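Local coordinates for chlamydomonas reinhardtii THB1 (Chlamydomonas reinhardtii, PDB 6CII), which carries one heme as a group I truncated hemoglobin and probably binds oxygen at the iron, which is met here in the cyanomet state, at residues R70-G73 with A74-R78. Residues are numbered along the deposited sequence; the frame is centred on the assembly and turned at random.
With HEM (protoporphyrin IX containing Fe), chain B.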
ATOM      1  N   ARG A  70      -4.448   0.952 -12.769  1.00 33.64           N
ATOM      2  CA  ARG A  70      -4.564   2.348 -13.154  1.00 26.07           C
ATOM      3  C   ARG A  70      -3.452   3.172 -12.510  1.00 27.73           C
ATOM      4  O   ARG A  70      -3.038   2.903 -11.378  1.00 29.20           O
ATOM      5  CB  ARG A  70      -5.941   2.849 -12.733  1.00 31.77           C
ATOM      6  CG  ARG A  70      -6.241   4.290 -13.001  1.00 27.78           C
ATOM      7  CD  ARG A  70      -7.689   4.515 -12.647  1.00 28.65           C
ATOM      8  NE  ARG A  70      -8.103   5.887 -12.862  1.00 28.72           N
ATOM      9  CZ  ARG A  70      -9.156   6.424 -12.269  1.00 25.44           C
ATOM     10  NH1 ARG A  70      -9.890   5.697 -11.430  1.00 32.90           N
ATOM     11  NH2 ARG A  70      -9.480   7.676 -12.518  1.00 32.78           N
ATOM     12  N   ASP A  71      -2.935   4.148 -13.262  1.00 28.52           N
ATOM     13  CA  ASP A  71      -1.986   5.136 -12.759  1.00 22.09           C
ATOM     14  C   ASP A  71      -2.371   5.627 -11.357  1.00 19.98           C
ATOM     15  O   ASP A  71      -3.540   5.932 -11.103  1.00 21.90           O
ATOM     16  CB  ASP A  71      -1.967   6.307 -13.753  1.00 29.42           C
ATOM     17  CG  ASP A  71      -1.060   7.422 -13.331  1.00 26.98           C
ATOM     18  OD1 ASP A  71       0.153   7.332 -13.628  1.00 42.27           O
ATOM     19  OD2 ASP A  71      -1.556   8.405 -12.730  1.00 26.34           O
ATOM     20  N   LEU A  72      -1.382   5.715 -10.450  1.00 24.44           N
ATOM     21  CA  LEU A  72      -1.667   6.101  -9.058  1.00 23.10           C
ATOM     22  C   LEU A  72      -2.202   7.525  -8.952  1.00 21.59           C
ATOM     23  O   LEU A  72      -3.123   7.797  -8.169  1.00 18.47           O
ATOM     24  CB  LEU A  72      -0.413   5.982  -8.186  1.00 25.15           C
ATOM     25  CG  LEU A  72      -0.058   4.686  -7.474  1.00 34.55           C
ATOM     26  CD1 LEU A  72       0.935   5.017  -6.372  1.00 27.80           C
ATOM     27  CD2 LEU A  72      -1.284   3.998  -6.909  1.00 19.41           C
ATOM     28  N   GLY A  73      -1.596   8.463  -9.680  1.00 17.45           N
ATOM     29  CA  GLY A  73      -2.094   9.822  -9.671  1.00 17.43           C
ATOM     30  C   GLY A  73      -3.534   9.899 -10.123  1.00 12.56           C
ATOM     31  O   GLY A  73      -4.375  10.544  -9.483  1.00 15.90           O
ATOM     32  N   ALA A  74      -3.842   9.246 -11.242  1.00 17.58           N
ATOM     33  CA  ALA A  74      -5.192   9.316 -11.770  1.00 15.77           C
ATOM     34  C   ALA A  74      -6.182   8.697 -10.796  1.00 14.57           C
ATOM     35  O   ALA A  74      -7.290   9.217 -10.602  1.00 19.36           O
ATOM     36  CB  ALA A  74      -5.259   8.605 -13.123  1.00 17.20           C
ATOM     37  N   SER A  75      -5.775   7.594 -10.151  1.00 13.67           N
ATOM     38  CA  SER A  75      -6.663   6.876  -9.250  1.00 11.67           C
ATOM     39  C   SER A  75      -7.025   7.687  -8.014  1.00 11.97           C
ATOM     40  O   SER A  75      -8.072   7.434  -7.409  1.00 15.78           O
ATOM     41  CB  SER A  75      -6.009   5.562  -8.817  1.00 16.07           C
ATOM     42  OG  SER A  75      -5.740   4.730  -9.935  1.00 28.52           O
ATOM     43  N   HIS A  76      -6.159   8.600  -7.573  1.00 11.05           N
ATOM     44  CA  HIS A  76      -6.442   9.375  -6.363  1.00 10.79           C
ATOM     45  C   HIS A  76      -6.785  10.835  -6.648  1.00 11.57           C
ATOM     46  O   HIS A  76      -7.107  11.575  -5.712  1.00 13.28           O
ATOM     47  CB  HIS A  76      -5.250   9.322  -5.387  1.00 13.83           C
ATOM     48  CG  HIS A  76      -4.933   7.943  -4.882  1.00 11.89           C
ATOM     49  ND1 HIS A  76      -4.163   7.044  -5.592  1.00 11.77           N
ATOM     50  CD2 HIS A  76      -5.288   7.314  -3.736  1.00 12.11           C
ATOM     51  CE1 HIS A  76      -4.060   5.918  -4.903  1.00 10.46           C
ATOM     52  NE2 HIS A  76      -4.734   6.057  -3.775  1.00 10.09           N
ATOM     53  N   ARG A  77      -6.700  11.274  -7.907  1.00 13.94           N
ATOM     54  CA  ARG A  77      -6.945  12.686  -8.208  1.00 15.46           C
ATOM     55  C   ARG A  77      -8.313  13.135  -7.713  1.00 13.57           C
ATOM     56  O   ARG A  77      -8.437  14.204  -7.105  1.00 15.30           O
ATOM     57  CB  ARG A  77      -6.799  12.935  -9.710  1.00 17.04           C
ATOM     58  CG  ARG A  77      -6.875  14.449 -10.070  1.00 18.41           C
ATOM     59  CD  ARG A  77      -6.559  14.711 -11.547  1.00 32.07           C
ATOM     60  NE  ARG A  77      -7.452  13.950 -12.415  1.00 40.95           N
ATOM     61  CZ  ARG A  77      -7.059  12.994 -13.256  1.00 42.21           C
ATOM     62  NH1 ARG A  77      -5.768  12.690 -13.379  1.00 43.54           N
ATOM     63  NH2 ARG A  77      -7.967  12.348 -13.981  1.00 36.58           N
ATOM     64  N   ARG A  78      -9.355  12.330  -7.934  1.00 13.54           N
ATOM     65  CA  ARG A  78     -10.676  12.767  -7.497  0.65 14.29           C
ATOM     66  C   ARG A  78     -10.746  12.850  -5.981  1.00 12.14           C
ATOM     67  O   ARG A  78     -11.467  13.695  -5.439  1.00 14.85           O
ATOM     68  CB  ARG A  78     -11.752  11.828  -8.037  0.65 18.34           C
ATOM     69  CG  ARG A  78     -11.530  10.362  -7.708  0.65 14.11           C
ATOM     70  CD  ARG A  78     -12.378   9.492  -8.606  0.65 20.46           C
ATOM     71  NE  ARG A  78     -12.445   8.130  -8.099  0.65 23.31           N
ATOM     72  CZ  ARG A  78     -11.585   7.169  -8.411  0.65 31.67           C
ATOM     73  NH1 ARG A  78     -10.586   7.417  -9.240  0.65 27.65           N
ATOM     74  NH2 ARG A  78     -11.730   5.956  -7.899  0.65 38.07           N
TER
HETATM   75  CHA HEM B 201      -7.266   3.325  -4.622  1.00 10.16           C
HETATM   76  CHB HEM B 201      -2.511   2.656  -3.683  1.00 10.21           C
HETATM   77  CHC HEM B 201      -2.731   6.243  -0.304  1.00  9.43           C
HETATM   78  CHD HEM B 201      -7.664   6.141  -0.632  1.00 12.52           C
HETATM   79  C1A HEM B 201      -5.961   2.890  -4.648  1.00 11.67           C
HETATM   80  C2A HEM B 201      -5.467   1.862  -5.532  1.00 11.09           C
HETATM   81  C3A HEM B 201      -4.176   1.676  -5.265  1.00 10.73           C
HETATM   82  C4A HEM B 201      -3.779   2.552  -4.204  1.00 11.00           C
HETATM   83  CMA HEM B 201      -3.186   0.690  -5.924  1.00 13.11           C
HETATM   84  CAA HEM B 201      -6.350   1.162  -6.591  1.00 14.43           C
HETATM   85  CBA HEM B 201      -6.335   2.042  -7.850  1.00 18.94           C
HETATM   86  CGA HEM B 201      -7.001   1.320  -8.985  1.00 19.92           C
HETATM   87  O1A HEM B 201      -6.285   0.578  -9.699  1.00 22.88           O
HETATM   88  O2A HEM B 201      -8.237   1.471  -9.153  1.00 27.28           O
HETATM   89  C1B HEM B 201      -2.204   3.558  -2.677  1.00  9.90           C
HETATM   90  C2B HEM B 201      -0.915   3.652  -2.053  1.00 15.01           C
HETATM   91  C3B HEM B 201      -0.947   4.613  -1.129  1.00 12.14           C
HETATM   92  C4B HEM B 201      -2.280   5.194  -1.111  1.00 10.16           C
HETATM   93  CMB HEM B 201       0.293   2.769  -2.429  1.00 15.07           C
HETATM   94  CAB HEM B 201       0.276   4.987  -0.271  1.00 15.53           C
HETATM   95  CBB HEM B 201       0.164   5.550   0.926  1.00 20.24           C
HETATM   96  C1C HEM B 201      -4.082   6.494  -0.126  1.00 10.84           C
HETATM   97  C2C HEM B 201      -4.652   7.457   0.798  1.00 11.55           C
HETATM   98  C3C HEM B 201      -5.995   7.423   0.686  1.00 11.88           C
HETATM   99  C4C HEM B 201      -6.350   6.416  -0.285  1.00  9.25           C
HETATM  100  CMC HEM B 201      -3.778   8.370   1.693  1.00 12.57           C
HETATM  101  CAC HEM B 201      -7.079   8.233   1.451  1.00 11.55           C
HETATM  102  CBC HEM B 201      -6.955   8.353   2.764  1.00 19.33           C
HETATM  103  C1D HEM B 201      -7.925   5.318  -1.724  1.00  8.92           C
HETATM  104  C2D HEM B 201      -9.256   4.993  -2.141  1.00 11.08           C
HETATM  105  C3D HEM B 201      -9.181   4.218  -3.246  1.00 10.88           C
HETATM  106  C4D HEM B 201      -7.792   4.039  -3.568  1.00  9.01           C
HETATM  107  CMD HEM B 201     -10.535   5.457  -1.406  1.00 14.78           C
HETATM  108  CAD HEM B 201     -10.378   3.636  -4.020  1.00 12.14           C
HETATM  109  CBD HEM B 201     -11.000   4.731  -4.887  1.00 18.74           C
HETATM  110  CGD HEM B 201     -12.197   4.168  -5.625  1.00 27.45           C
HETATM  111  O1D HEM B 201     -13.282   4.800  -5.574  1.00 33.45           O
HETATM  112  O2D HEM B 201     -12.059   3.095  -6.267  1.00 24.25           O
HETATM  113  NA  HEM B 201      -4.890   3.285  -3.864  1.00  9.51           N
HETATM  114  NB  HEM B 201      -3.028   4.512  -2.065  1.00 13.54           N
HETATM  115  NC  HEM B 201      -5.156   5.897  -0.803  1.00  9.03           N
HETATM  116  ND  HEM B 201      -7.040   4.711  -2.618  1.00  8.71           N
HETATM  117 FE   HEM B 201      -5.040   4.585  -2.365  1.00 11.65          FE
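The carbonyl oxygen of Leu-72 meets His-76 twice, at its backbone N and at its imidazole, and so links one helical turn to the heme iron. In His-76 CG lies anti to the residue's own carbonyl carbon (chi1 -63°), which brings the ring edge to Leu-72 O; CB and CG both rest near that oxygen. His-76 ND1 then donates to Leu-72 O at 2.9 Å, a nearly straight bond (171°) with the acceptor in the ring plane; the backbone N of His-76 reaches that oxygen from the opposite face of the carbonyl. Farther out, His-76 CE1 lies 3.9 Å from Leu-72 CD2, the two side chains running side by side, while the ring's own CD2, of His-76, comes within 3.3 Å of the pyrrole nitrogen NC of the heme. At the tip NE2 of His-76 binds the heme iron at 2.1 Å. The ND1 bond fixes the rotation of the imidazole and probably makes NE2 a stronger electron donor.

The same turn is closed at its start. Asp-71, the N-cap, offers the anti lone pair of OD2 to Ala-74 N at 2.9 Å, and its carbonyl O accepts from both Ser-75 N and Ser-75 OG, the hydroxyl at 2.8 Å from above the carbonyl plane. Arg-70 is drawn out along this serine, its CG 3.1 Å from Ser-75 OG and its guanidinium laid over Ser-75 CA. Replacing Ser-75 by an alanine removes the hydroxyl and would probably leave Asp-71 O with one donor fewer and the Arg-70 stem without its contact there.

An iron-bound imidazole whose ND1 is held by the backbone carbonyl four residues earlier marks the proximal histidine of the F helix in this 2-on-2 truncated hemoglobin.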